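Beta-lactamase (Klebsiella pneumoniae, PDB 6KBY) probably hydrolyses beta-lactam antibiotics as a class C beta-lactamase, and is caught here with adenosine monophosphate bound in its active site. Local coordinates at residues A[65-70]-A[326-331]; A[205-210]-A[215-220]; A[25-28]-A[34-37]. All coordinates share one frame; numbering follows the deposited sequence.

Contact 1: residues A[65-70]-A[326-331]; sequences TLFEVG and NGFGAY. With AMP (adenosine monophosphate), chain B.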
ATOM      1  N   THR A  65       6.919 -17.253  -2.754  1.00  8.77           N
ATOM      2  CA  THR A  65       6.674 -16.515  -3.987  1.00  8.27           C
ATOM      3  C   THR A  65       6.571 -15.023  -3.716  1.00  7.78           C
ATOM      4  O   THR A  65       5.817 -14.587  -2.840  1.00  8.29           O
ATOM      5  CB  THR A  65       5.388 -16.996  -4.651  1.00  8.49           C
ATOM      6  OG1 THR A  65       5.501 -18.388  -4.961  1.00  8.94           O
ATOM      7  CG2 THR A  65       5.120 -16.210  -5.932  1.00  9.70           C
ATOM      8  N   LEU A  66       7.310 -14.248  -4.502  1.00  8.07           N
ATOM      9  CA  LEU A  66       7.293 -12.796  -4.454  1.00  8.04           C
ATOM     10  C   LEU A  66       6.337 -12.275  -5.516  1.00  7.75           C
ATOM     11  O   LEU A  66       6.409 -12.679  -6.686  1.00  8.54           O
ATOM     12  CB  LEU A  66       8.694 -12.241  -4.722  1.00  8.77           C
ATOM     13  CG  LEU A  66       9.757 -12.640  -3.701  1.00  9.20           C
ATOM     14  CD1 LEU A  66      11.149 -12.422  -4.266  1.00 10.44           C
ATOM     15  CD2 LEU A  66       9.579 -11.855  -2.415  1.00  9.29           C
ATOM     16  N   PHE A  67       5.449 -11.373  -5.103  1.00  7.62           N
ATOM     17  CA  PHE A  67       4.538 -10.686  -6.002  1.00  7.26           C
ATOM     18  C   PHE A  67       4.863  -9.198  -5.990  1.00  7.08           C
ATOM     19  O   PHE A  67       5.255  -8.643  -4.958  1.00  7.30           O
ATOM     20  CB  PHE A  67       3.076 -10.831  -5.540  1.00  7.16           C
ATOM     21  CG  PHE A  67       2.526 -12.237  -5.602  1.00  7.62           C
ATOM     22  CD1 PHE A  67       2.804 -13.163  -4.603  1.00  7.78           C
ATOM     23  CD2 PHE A  67       1.669 -12.607  -6.627  1.00  8.00           C
ATOM     24  CE1 PHE A  67       2.265 -14.444  -4.653  1.00  8.50           C
ATOM     25  CE2 PHE A  67       1.131 -13.885  -6.683  1.00  8.64           C
ATOM     26  CZ  PHE A  67       1.427 -14.802  -5.693  1.00  8.50           C
ATOM     27  N   GLU A  68       4.681  -8.547  -7.135  1.00  7.13           N
ATOM     28  CA  GLU A  68       4.637  -7.093  -7.154  1.00  7.67           C
ATOM     29  C   GLU A  68       3.358  -6.634  -6.478  1.00  7.13           C
ATOM     30  O   GLU A  68       2.282  -7.197  -6.707  1.00  8.12           O
ATOM     31  CB  GLU A  68       4.648  -6.585  -8.594  1.00  7.86           C
ATOM     32  CG  GLU A  68       5.922  -6.952  -9.326  1.00  9.06           C
ATOM     33  CD  GLU A  68       5.903  -6.659 -10.817  1.00  9.31           C
ATOM     34  OE1 GLU A  68       4.937  -6.049 -11.322  1.00  9.06           O
ATOM     35  OE2 GLU A  68       6.874  -7.055 -11.491  1.00  9.83           O
ATOM     36  N   VAL A  69       3.467  -5.600  -5.649  1.00  7.58           N
ATOM     37  CA  VAL A  69       2.299  -5.072  -4.966  1.00  7.66           C
ATOM     38  C   VAL A  69       1.961  -3.646  -5.363  1.00  7.63           C
ATOM     39  O   VAL A  69       1.005  -3.076  -4.820  1.00  8.15           O
ATOM     40  CB  VAL A  69       2.389  -5.238  -3.438  1.00  8.36           C
ATOM     41  CG1 VAL A  69       2.496  -6.719  -3.100  1.00 10.56           C
ATOM     42  CG2 VAL A  69       3.569  -4.465  -2.872  1.00  9.79           C
ATOM     43  N   GLY A  70       2.674  -3.065  -6.327  1.00  7.71           N
ATOM     44  CA  GLY A  70       2.305  -1.752  -6.821  1.00  8.24           C
ATOM     45  C   GLY A  70       2.100  -0.759  -5.695  1.00  8.48           C
ATOM     46  O   GLY A  70       2.981  -0.607  -4.851  1.00  8.10           O
ATOM     47  N   ASN A 326       1.041  -3.521 -14.134  1.00  9.95           N
ATOM     48  CA  ASN A 326       0.471  -4.065 -15.364  1.00 10.31           C
ATOM     49  C   ASN A 326       0.231  -5.561 -15.259  1.00 11.39           C
ATOM     50  O   ASN A 326      -0.657  -6.094 -15.933  1.00 12.15           O
ATOM     51  CB  ASN A 326       1.376  -3.772 -16.560  1.00 12.02           C
ATOM     52  CG  ASN A 326       1.311  -2.332 -16.999  1.00 14.05           C
ATOM     53  OD1 ASN A 326       0.441  -1.582 -16.571  1.00 15.27           O
ATOM     54  ND2 ASN A 326       2.228  -1.939 -17.877  1.00 18.08           N
ATOM     55  N   GLY A 327       1.008  -6.255 -14.434  1.00 10.05           N
ATOM     56  CA  GLY A 327       0.867  -7.690 -14.338  1.00  9.80           C
ATOM     57  C   GLY A 327       0.327  -8.243 -13.033  1.00  8.34           C
ATOM     58  O   GLY A 327       0.192  -9.460 -12.919  1.00  9.14           O
ATOM     59  N   PHE A 328       0.009  -7.394 -12.048  1.00  8.15           N
ATOM     60  CA  PHE A 328      -0.301  -7.863 -10.701  1.00  7.87           C
ATOM     61  C   PHE A 328      -1.436  -7.061 -10.075  1.00  7.46           C
ATOM     62  O   PHE A 328      -1.626  -5.879 -10.373  1.00  8.16           O
ATOM     63  CB  PHE A 328       0.905  -7.732  -9.759  1.00  8.42           C
ATOM     64  CG  PHE A 328       2.031  -8.690 -10.046  1.00  8.29           C
ATOM     65  CD1 PHE A 328       2.936  -8.445 -11.071  1.00  8.97           C
ATOM     66  CD2 PHE A 328       2.211  -9.814  -9.257  1.00  8.15           C
ATOM     67  CE1 PHE A 328       3.991  -9.307 -11.302  1.00  9.53           C
ATOM     68  CE2 PHE A 328       3.258 -10.680  -9.494  1.00  8.85           C
ATOM     69  CZ  PHE A 328       4.149 -10.428 -10.519  1.00  9.71           C
ATOM     70  N   GLY A 329      -2.153  -7.708  -9.155  1.00  7.36           N
ATOM     71  CA  GLY A 329      -3.215  -7.055  -8.412  1.00  7.88           C
ATOM     72  C   GLY A 329      -3.216  -7.499  -6.965  1.00  6.65           C
ATOM     73  O   GLY A 329      -3.282  -8.705  -6.685  1.00  7.03           O
ATOM     74  N   ALA A 330      -3.155  -6.531  -6.046  1.00  6.86           N
ATOM     75  CA  ALA A 330      -2.980  -6.778  -4.624  1.00  6.86           C
ATOM     76  C   ALA A 330      -3.985  -5.967  -3.813  1.00  6.53           C
ATOM     77  O   ALA A 330      -4.491  -4.933  -4.257  1.00  6.46           O
ATOM     78  CB  ALA A 330      -1.556  -6.411  -4.187  1.00  8.08           C
ATOM     79  N   TYR A 331      -4.233  -6.425  -2.589  1.00  6.60           N
ATOM     80  CA  TYR A 331      -5.110  -5.701  -1.677  1.00  6.52           C
ATOM     81  C   TYR A 331      -4.775  -6.096  -0.250  1.00  6.10           C
ATOM     82  O   TYR A 331      -4.502  -7.270   0.015  1.00  7.18           O
ATOM     83  CB  TYR A 331      -6.581  -6.014  -1.977  1.00  7.06           C
ATOM     84  CG  TYR A 331      -7.592  -5.273  -1.119  1.00  6.97           C
ATOM     85  CD1 TYR A 331      -7.675  -3.882  -1.151  1.00  7.28           C
ATOM     86  CD2 TYR A 331      -8.491  -5.962  -0.308  1.00  7.55           C
ATOM     87  CE1 TYR A 331      -8.612  -3.197  -0.390  1.00  7.33           C
ATOM     88  CE2 TYR A 331      -9.420  -5.282   0.459  1.00  6.73           C
ATOM     89  CZ  TYR A 331      -9.483  -3.903   0.411  1.00  6.87           C
ATOM     90  OH  TYR A 331     -10.427  -3.256   1.178  1.00  7.62           O
TER
HETATM   91  P   AMP B 401      -1.196   1.904  -7.429  1.00 11.05           P
HETATM   92  O1P AMP B 401      -1.025   0.424  -7.580  1.00 10.25           O
HETATM   93  O2P AMP B 401      -2.585   2.450  -7.229  1.00 13.01           O
HETATM   94  O5' AMP B 401      -0.481   2.659  -8.629  1.00 11.88           O
HETATM   95  C5' AMP B 401       0.840   2.305  -9.014  1.00 14.31           C
HETATM   96  C4' AMP B 401       0.864   1.590 -10.340  1.00 14.03           C
HETATM   97  O4' AMP B 401       0.513   2.514 -11.406  1.00 15.46           O
HETATM   98  C3' AMP B 401       2.220   1.035 -10.754  1.00 14.95           C
HETATM   99  O3' AMP B 401       2.507  -0.222 -10.169  1.00 14.78           O
HETATM  100  C2' AMP B 401       2.128   1.009 -12.272  1.00 16.26           C
HETATM  101  O2' AMP B 401       1.362  -0.105 -12.712  1.00 16.55           O
HETATM  102  C1' AMP B 401       1.326   2.281 -12.537  1.00 16.13           C
HETATM  103  N9  AMP B 401       2.206   3.453 -12.715  1.00 17.82           N
HETATM  104  C8  AMP B 401       2.314   4.495 -11.861  1.00 16.63           C
HETATM  105  N7  AMP B 401       3.209   5.411 -12.318  1.00 16.41           N
HETATM  106  C5  AMP B 401       3.689   4.945 -13.489  1.00 17.37           C
HETATM  107  C6  AMP B 401       4.664   5.416 -14.496  1.00 18.77           C
HETATM  108  N6  AMP B 401       5.320   6.589 -14.333  1.00 19.70           N
HETATM  109  N1  AMP B 401       4.882   4.631 -15.579  1.00 22.17           N
HETATM  110  C2  AMP B 401       4.237   3.460 -15.748  1.00 22.85           C
HETATM  111  N3  AMP B 401       3.337   2.972 -14.872  1.00 21.90           N
HETATM  112  C4  AMP B 401       3.026   3.657 -13.745  1.00 18.45           C

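Contact 2: residues A[205-210]-A[215-220]; sequences YAWGYN and PVHVNM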
ATOM      1  N   TYR A 205      10.380 -15.031  -7.852  1.00 10.17           N
ATOM      2  CA  TYR A 205       9.696 -13.822  -8.290  1.00 10.13           C
ATOM      3  C   TYR A 205       8.695 -14.209  -9.374  1.00  9.83           C
ATOM      4  O   TYR A 205       9.076 -14.524 -10.509  1.00 11.01           O
ATOM      5  CB  TYR A 205      10.745 -12.829  -8.781  1.00 10.89           C
ATOM      6  CG  TYR A 205      10.283 -11.445  -9.202  1.00  9.83           C
ATOM      7  CD1 TYR A 205       8.962 -11.017  -9.051  1.00 10.39           C
ATOM      8  CD2 TYR A 205      11.192 -10.565  -9.775  1.00 12.06           C
ATOM      9  CE1 TYR A 205       8.577  -9.745  -9.469  1.00 10.19           C
ATOM     10  CE2 TYR A 205      10.820  -9.311 -10.183  1.00 11.95           C
ATOM     11  CZ  TYR A 205       9.518  -8.899 -10.032  1.00 10.09           C
ATOM     12  OH  TYR A 205       9.184  -7.635 -10.455  1.00 10.61           O
ATOM     13  N   ALA A 206       7.414 -14.214  -9.011  1.00  9.26           N
ATOM     14  CA  ALA A 206       6.365 -14.554  -9.959  1.00  9.22           C
ATOM     15  C   ALA A 206       6.412 -13.619 -11.156  1.00  9.23           C
ATOM     16  O   ALA A 206       6.830 -12.463 -11.051  1.00  9.16           O
ATOM     17  CB  ALA A 206       5.000 -14.410  -9.288  1.00  9.32           C
ATOM     18  N   TRP A 207       5.973 -14.128 -12.304  1.00  9.65           N
ATOM     19  CA  TRP A 207       5.720 -13.281 -13.454  1.00  9.20           C
ATOM     20  C   TRP A 207       4.294 -12.756 -13.374  1.00  9.62           C
ATOM     21  O   TRP A 207       3.391 -13.455 -12.906  1.00  9.81           O
ATOM     22  CB  TRP A 207       5.952 -14.055 -14.754  1.00 10.77           C
ATOM     23  CG  TRP A 207       7.412 -14.215 -15.020  1.00 12.36           C
ATOM     24  CD1 TRP A 207       8.201 -15.272 -14.674  1.00 14.81           C
ATOM     25  CD2 TRP A 207       8.271 -13.251 -15.635  1.00 12.50           C
ATOM     26  NE1 TRP A 207       9.504 -15.032 -15.059  1.00 15.18           N
ATOM     27  CE2 TRP A 207       9.570 -13.798 -15.651  1.00 14.84           C
ATOM     28  CE3 TRP A 207       8.066 -11.980 -16.174  1.00 13.78           C
ATOM     29  CZ2 TRP A 207      10.660 -13.116 -16.196  1.00 15.54           C
ATOM     30  CZ3 TRP A 207       9.150 -11.308 -16.721  1.00 15.58           C
ATOM     31  CH2 TRP A 207      10.428 -11.875 -16.721  1.00 16.38           C
ATOM     32  N   GLY A 208       4.112 -11.507 -13.784  1.00  9.53           N
ATOM     33  CA  GLY A 208       2.782 -10.970 -13.939  1.00 10.00           C
ATOM     34  C   GLY A 208       2.276 -11.205 -15.337  1.00  9.13           C
ATOM     35  O   GLY A 208       3.054 -11.364 -16.270  1.00 10.83           O
ATOM     36  N   TYR A 209       0.959 -11.238 -15.497  1.00 10.03           N
ATOM     37  CA  TYR A 209       0.356 -11.496 -16.800  1.00  9.89           C
ATOM     38  C   TYR A 209      -0.560 -10.333 -17.155  1.00 10.75           C
ATOM     39  O   TYR A 209      -1.547 -10.078 -16.455  1.00 11.73           O
ATOM     40  CB  TYR A 209      -0.330 -12.868 -16.825  1.00 10.73           C
ATOM     41  CG  TYR A 209       0.739 -13.932 -16.726  1.00 10.74           C
ATOM     42  CD1 TYR A 209       1.213 -14.359 -15.492  1.00 10.28           C
ATOM     43  CD2 TYR A 209       1.352 -14.432 -17.871  1.00 11.68           C
ATOM     44  CE1 TYR A 209       2.237 -15.278 -15.400  1.00 10.70           C
ATOM     45  CE2 TYR A 209       2.371 -15.356 -17.790  1.00 12.81           C
ATOM     46  CZ  TYR A 209       2.812 -15.778 -16.554  1.00 11.56           C
ATOM     47  OH  TYR A 209       3.833 -16.690 -16.459  1.00 12.71           O
ATOM     48  N   ASN A 210      -0.201  -9.606 -18.217  1.00 11.13           N
ATOM     49  CA  ASN A 210      -0.885  -8.368 -18.567  1.00 11.68           C
ATOM     50  C   ASN A 210      -2.199  -8.673 -19.289  1.00 12.09           C
ATOM     51  O   ASN A 210      -2.644  -9.822 -19.369  1.00 11.73           O
ATOM     52  CB  ASN A 210       0.048  -7.416 -19.321  1.00 12.50           C
ATOM     53  CG  ASN A 210       0.397  -7.903 -20.723  1.00 13.74           C
ATOM     54  OD1 ASN A 210      -0.173  -8.873 -21.225  1.00 14.27           O
ATOM     55  ND2 ASN A 210       1.336  -7.214 -21.368  1.00 15.74           N
ATOM     56  N   PRO A 215       3.860 -12.342 -20.095  1.00 11.90           N
ATOM     57  CA  PRO A 215       4.562 -12.266 -18.803  1.00 14.55           C
ATOM     58  C   PRO A 215       5.379 -10.985 -18.706  1.00 12.56           C
ATOM     59  O   PRO A 215       6.197 -10.687 -19.581  1.00 14.86           O
ATOM     60  CB  PRO A 215       5.460 -13.509 -18.815  1.00 13.31           C
ATOM     61  CG  PRO A 215       5.672 -13.811 -20.281  1.00 15.31           C
ATOM     62  CD  PRO A 215       4.415 -13.380 -20.984  1.00 14.92           C
ATOM     63  N   VAL A 216       5.150 -10.221 -17.634  1.00 11.18           N
ATOM     64  CA  VAL A 216       5.789  -8.922 -17.458  1.00 11.73           C
ATOM     65  C   VAL A 216       6.230  -8.729 -16.012  1.00 11.09           C
ATOM     66  O   VAL A 216       5.624  -9.255 -15.070  1.00 11.18           O
ATOM     67  CB  VAL A 216       4.888  -7.743 -17.900  1.00 12.83           C
ATOM     68  CG1 VAL A 216       4.673  -7.762 -19.413  1.00 16.22           C
ATOM     69  CG2 VAL A 216       3.560  -7.781 -17.165  1.00 13.18           C
ATOM     70  N   HIS A 217       7.302  -7.954 -15.853  1.00 11.97           N
ATOM     71  CA  HIS A 217       7.739  -7.409 -14.579  1.00 11.59           C
ATOM     72  C   HIS A 217       7.768  -5.892 -14.681  1.00 11.24           C
ATOM     73  O   HIS A 217       8.061  -5.328 -15.741  1.00 13.44           O
ATOM     74  CB  HIS A 217       9.125  -7.922 -14.205  1.00 12.46           C
ATOM     75  CG  HIS A 217       9.118  -9.289 -13.596  1.00 11.62           C
ATOM     76  ND1 HIS A 217      10.212 -10.125 -13.632  1.00 13.41           N
ATOM     77  CD2 HIS A 217       8.156  -9.958 -12.915  1.00 10.99           C
ATOM     78  CE1 HIS A 217       9.923 -11.253 -13.007  1.00 13.12           C
ATOM     79  NE2 HIS A 217       8.682 -11.175 -12.561  1.00 11.31           N
ATOM     80  N   VAL A 218       7.464  -5.235 -13.560  1.00 11.14           N
ATOM     81  CA  VAL A 218       7.333  -3.784 -13.552  1.00 11.12           C
ATOM     82  C   VAL A 218       8.668  -3.116 -13.860  1.00 13.29           C
ATOM     83  O   VAL A 218       9.731  -3.553 -13.402  1.00 15.44           O
ATOM     84  CB  VAL A 218       6.745  -3.309 -12.212  1.00 11.84           C
ATOM     85  CG1 VAL A 218       7.661  -3.669 -11.050  1.00 14.36           C
ATOM     86  CG2 VAL A 218       6.466  -1.817 -12.240  1.00 13.47           C
ATOM     87  N   ASN A 219       8.612  -2.041 -14.646  1.00 13.50           N
ATOM     88  CA  ASN A 219       9.791  -1.253 -14.986  1.00 15.90           C
ATOM     89  C   ASN A 219       9.918  -0.119 -13.980  1.00 13.57           C
ATOM     90  O   ASN A 219       8.991   0.680 -13.822  1.00 15.55           O
ATOM     91  CB  ASN A 219       9.666  -0.686 -16.399  1.00 20.04           C
ATOM     92  CG  ASN A 219      10.922   0.029 -16.849  1.00 23.91           C
ATOM     93  OD1 ASN A 219      12.035  -0.383 -16.518  1.00 27.19           O
ATOM     94  ND2 ASN A 219      10.753   1.112 -17.601  1.00 26.95           N
ATOM     95  N   MET A 220      11.057  -0.054 -13.302  1.00 13.78           N
ATOM     96  CA  MET A 220      11.264   0.911 -12.233  1.00 13.18           C
ATOM     97  C   MET A 220      11.869   2.191 -12.798  1.00 16.46           C
ATOM     98  O   MET A 220      12.987   2.178 -13.325  1.00 18.50           O
ATOM     99  CB  MET A 220      12.185   0.311 -11.174  1.00 16.46           C
ATOM    100  CG  MET A 220      11.619  -0.927 -10.504  1.00 14.07           C
ATOM    101  SD  MET A 220       9.962  -0.660  -9.818  1.00 12.94           S
ATOM    102  CE  MET A 220      10.231   0.809  -8.842  1.00 13.16           C
TER

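Contact 3: residues A[25-28]-A[34-37]; sequences PLMQ and GMSV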
ATOM      1  N   PRO A  25     -13.160 -19.735  -7.836  1.00  7.82           N
ATOM      2  CA  PRO A  25     -13.938 -19.139  -8.934  1.00  8.19           C
ATOM      3  C   PRO A  25     -13.386 -17.803  -9.398  1.00  7.75           C
ATOM      4  O   PRO A  25     -13.413 -17.510 -10.600  1.00  8.27           O
ATOM      5  CB  PRO A  25     -15.353 -19.027  -8.345  1.00  9.94           C
ATOM      6  CG  PRO A  25     -15.376 -20.028  -7.214  1.00 12.22           C
ATOM      7  CD  PRO A  25     -13.994 -19.969  -6.641  1.00  9.10           C
ATOM      8  N   LEU A  26     -12.875 -16.985  -8.472  1.00  7.67           N
ATOM      9  CA  LEU A  26     -12.258 -15.715  -8.844  1.00  8.08           C
ATOM     10  C   LEU A  26     -11.123 -15.929  -9.841  1.00  7.77           C
ATOM     11  O   LEU A  26     -11.028 -15.231 -10.862  1.00  7.88           O
ATOM     12  CB  LEU A  26     -11.736 -15.026  -7.584  1.00  7.89           C
ATOM     13  CG  LEU A  26     -11.050 -13.679  -7.798  1.00  8.05           C
ATOM     14  CD1 LEU A  26     -12.074 -12.581  -8.031  1.00  9.22           C
ATOM     15  CD2 LEU A  26     -10.160 -13.352  -6.607  1.00  8.67           C
ATOM     16  N   MET A  27     -10.247 -16.890  -9.556  1.00  7.56           N
ATOM     17  CA  MET A  27      -9.111 -17.131 -10.439  1.00  7.77           C
ATOM     18  C   MET A  27      -9.556 -17.728 -11.765  1.00  7.23           C
ATOM     19  O   MET A  27      -8.988 -17.410 -12.820  1.00  8.04           O
ATOM     20  CB  MET A  27      -8.111 -18.060  -9.757  1.00  7.99           C
ATOM     21  CG  MET A  27      -7.429 -17.419  -8.572  1.00  8.15           C
ATOM     22  SD  MET A  27      -6.269 -18.505  -7.716  1.00  8.03           S
ATOM     23  CE  MET A  27      -5.023 -18.761  -8.983  1.00  9.35           C
ATOM     24  N   GLN A  28     -10.560 -18.609 -11.731  1.00  7.49           N
ATOM     25  CA  GLN A  28     -11.072 -19.215 -12.952  1.00  8.06           C
ATOM     26  C   GLN A  28     -11.627 -18.146 -13.886  1.00  7.97           C
ATOM     27  O   GLN A  28     -11.216 -18.033 -15.048  1.00  8.54           O
ATOM     28  CB  GLN A  28     -12.146 -20.252 -12.593  1.00  7.98           C
ATOM     29  CG  GLN A  28     -12.443 -21.283 -13.682  1.00  8.67           C
ATOM     30  CD  GLN A  28     -12.991 -20.665 -14.946  1.00  8.52           C
ATOM     31  OE1 GLN A  28     -13.998 -19.953 -14.925  1.00 10.50           O
ATOM     32  NE2 GLN A  28     -12.324 -20.926 -16.055  1.00  8.67           N
ATOM     33  N   GLY A  34      -1.987 -17.216 -10.568  1.00  7.68           N
ATOM     34  CA  GLY A  34      -1.551 -17.568  -9.227  1.00  8.02           C
ATOM     35  C   GLY A  34      -1.965 -16.531  -8.209  1.00  7.17           C
ATOM     36  O   GLY A  34      -2.010 -15.331  -8.499  1.00  7.38           O
ATOM     37  N   MET A  35      -2.267 -17.003  -6.999  1.00  7.23           N
ATOM     38  CA  MET A  35      -2.584 -16.109  -5.896  1.00  6.95           C
ATOM     39  C   MET A  35      -2.017 -16.656  -4.601  1.00  7.05           C
ATOM     40  O   MET A  35      -1.808 -17.861  -4.446  1.00  7.51           O
ATOM     41  CB  MET A  35      -4.091 -15.913  -5.698  1.00  7.52           C
ATOM     42  CG  MET A  35      -4.753 -15.141  -6.812  1.00  7.10           C
ATOM     43  SD  MET A  35      -6.448 -14.618  -6.494  1.00  8.00           S
ATOM     44  CE  MET A  35      -6.229 -13.393  -5.204  1.00  8.76           C
ATOM     45  N   SER A  36      -1.803 -15.750  -3.655  1.00  6.73           N
ATOM     46  CA  SER A  36      -1.638 -16.131  -2.265  1.00  7.18           C
ATOM     47  C   SER A  36      -2.531 -15.229  -1.432  1.00  6.71           C
ATOM     48  O   SER A  36      -2.586 -14.012  -1.661  1.00  7.37           O
ATOM     49  CB  SER A  36      -0.184 -16.039  -1.805  1.00  8.11           C
ATOM     50  OG  SER A  36      -0.069 -16.475  -0.465  1.00  8.14           O
ATOM     51  N   VAL A  37      -3.239 -15.835  -0.488  1.00  6.88           N
ATOM     52  CA  VAL A  37      -4.104 -15.113   0.429  1.00  8.25           C
ATOM     53  C   VAL A  37      -3.644 -15.431   1.838  1.00  6.86           C
ATOM     54  O   VAL A  37      -3.533 -16.606   2.206  1.00  8.29           O
ATOM     55  CB  VAL A  37      -5.576 -15.510   0.232  1.00  8.13           C
ATOM     56  CG1 VAL A  37      -6.463 -14.785   1.237  1.00  9.48           C
ATOM     57  CG2 VAL A  37      -6.010 -15.227  -1.194  1.00  9.26           C
TER

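Contact 1: residues A[65-70]-A[326-331]
E68 and F328 approach each other with matching first torsions: chi1 is -63° in the glutamate and -70° in the phenylalanine, and each CG stands anti to its own carbonyl carbon. The glutamate chain then runs extended, crossing the phenylalanine side chain at about a right angle. CB of E68 sits over the ring face, 3.8 Å from the F328 centroid, in a CH-pi contact. CG of E68 follows, 3.6 Å from CE1 of F328. Farther on, OE1 of E68 packs 3.1 Å from CD1 of F328, with the carboxylate plane turned 34° from the ring. This is packing, not bonding: OE1 is hydrogen-bonded to T325 OG1, and OE2 to Y205 OH and V218 N. Those three bonds satisfy the buried carboxylate and fix its rotation.

The backbone N of E68 also lies over one face of the F328 ring, toward the rim. F67 comes to that ring's edge, where its CD2, in the ring plane, is 3.8 Å from CE2 of F328. Further along, CB of V69 meets CB of A330 at 4.2 Å. No hydrogen bond joins the two segments. F67 and V69 pair by backbone with T232 and I230 instead, while L345 of strand 340-346 touches F67, V69 and A330 alike.

Each segment has one end in the ligand pocket, G70 and N326. CA of G70 is 3.7 Å from O3' of the adenosine monophosphate, and N of N326 is equally far from O2'. G70 immediately precedes S71, to which the nucleotide is covalently bound in this protein. Strand 67-68 of the small sheet thus packs across strand 328-335 of the large one, next to strand 317-325 with its KTG sequence, consistent with the SxxK/KTG active site of class C beta-lactamases.

Contact 2: residues A[205-210]-A[215-220]
H217 slides its imidazole between the rings of Y205 and W207, and nearly every atom of it has a partner. CB comes first, 3.8 Å from OH of Y205, a hydroxyl that is hydrogen-bonded to E68 and merely packs on H217. CG lies near the same hydroxyl and near CZ of Y205, and from there the ring divides. On one branch CD2 of H217 sits 3.4 Å from CZ of Y205; on the other ND1 of H217 faces CZ3 of W207 at 3.5 Å. CE1 is sandwiched, close to CD2 and CE2 of Y205 and over the centre of the W207 ring on the other side. At the tip, NE2 of H217 donates to O of A206, 2.7 Å away. The acceptor lies in the imidazole plane, but the donor stands 37° out of the carbonyl plane.

Both stacks are face to face and nearly parallel: the Y205 and H217 planes differ by 7°, and those of the W207 six-membered ring and H217 by 9°. With both faces covered and NE2 bonded, the imidazole's rotation is fixed.

The same two segments pair as a short antiparallel hairpin. G208 and V216 form its hydrogen-bonded pair, N of V216 to O of G208 at 2.7 Å and N of G208 to O of V216 at 3.0 Å. Y209 and P215 make the non-hydrogen-bonded pair beside it, CB of P215 packing against CE2 of Y209.

Around the hairpin, W207 and Y209 rest on A54 of strand 54-55, and the Y209 ring makes a cation-pi contact with K55. Y205 and V218 touch K231 of strand 231-232. V218, whose side chain lies about 5 Å from the bound nucleotide, and M220 reach Y228 on helix 224-228.

Contact 3: residues A[25-28]-A[34-37]
M27 and M35 join the long N-terminal helix 11-30 to the large antiparallel sheet, in the helix-on-sheet layer that belongs to the alpha/beta part of the class C beta-lactamase fold. All contacts between the segments are apolar; no hydrogen bond crosses.

Methionine against methionine comes first. The two side chains slide past one another in opposite directions, so that CG of M27 lies 3.6 Å from SD of M35 while SD of M27 passes CG of M35 at 3.8 Å. Each sulfur thus rests on methylenes of the other methionine.

L26 makes the second apolar contact. Its CD2 is 3.9 Å from SD of M35, coming at about a right angle to the methionine. The M35 sulfur therefore lies against two successive residues of the helix, while I23, one turn back, and Y350 also touch this side chain.

The backbone of M35 pairs with Y50 of strand 44-50, and that of G34 with N347, just past strand 340-346. The last contact is with bare backbone. M27 bends at chi3, 65°, and this turns its methyl CE onto G34, 3.7 Å from the glycine CA.

In the fold
Contacts 1 and 3 are buried and reach the same large sheet, 34-37 through strand 34-41 and 326-331 through strand 328-335. Contact 2 is only partly buried and builds a separate two-stranded hairpin. The chemistry follows the setting: contact 3 is wholly apolar, contact 1 sets a ring beside a carboxylate next to the ligand pocket, and contact 2 relies on ring stacking and hydrogen bonds. Contacts 1 and 2 touch through E68 and also where CE1 of F328 packs on N of G208. Contact 1 meets contact 3 more lightly, the F67 ring lying against the backbone of 34-36. Contacts 2 and 3 do not touch, their nearest atoms being about 7 Å apart.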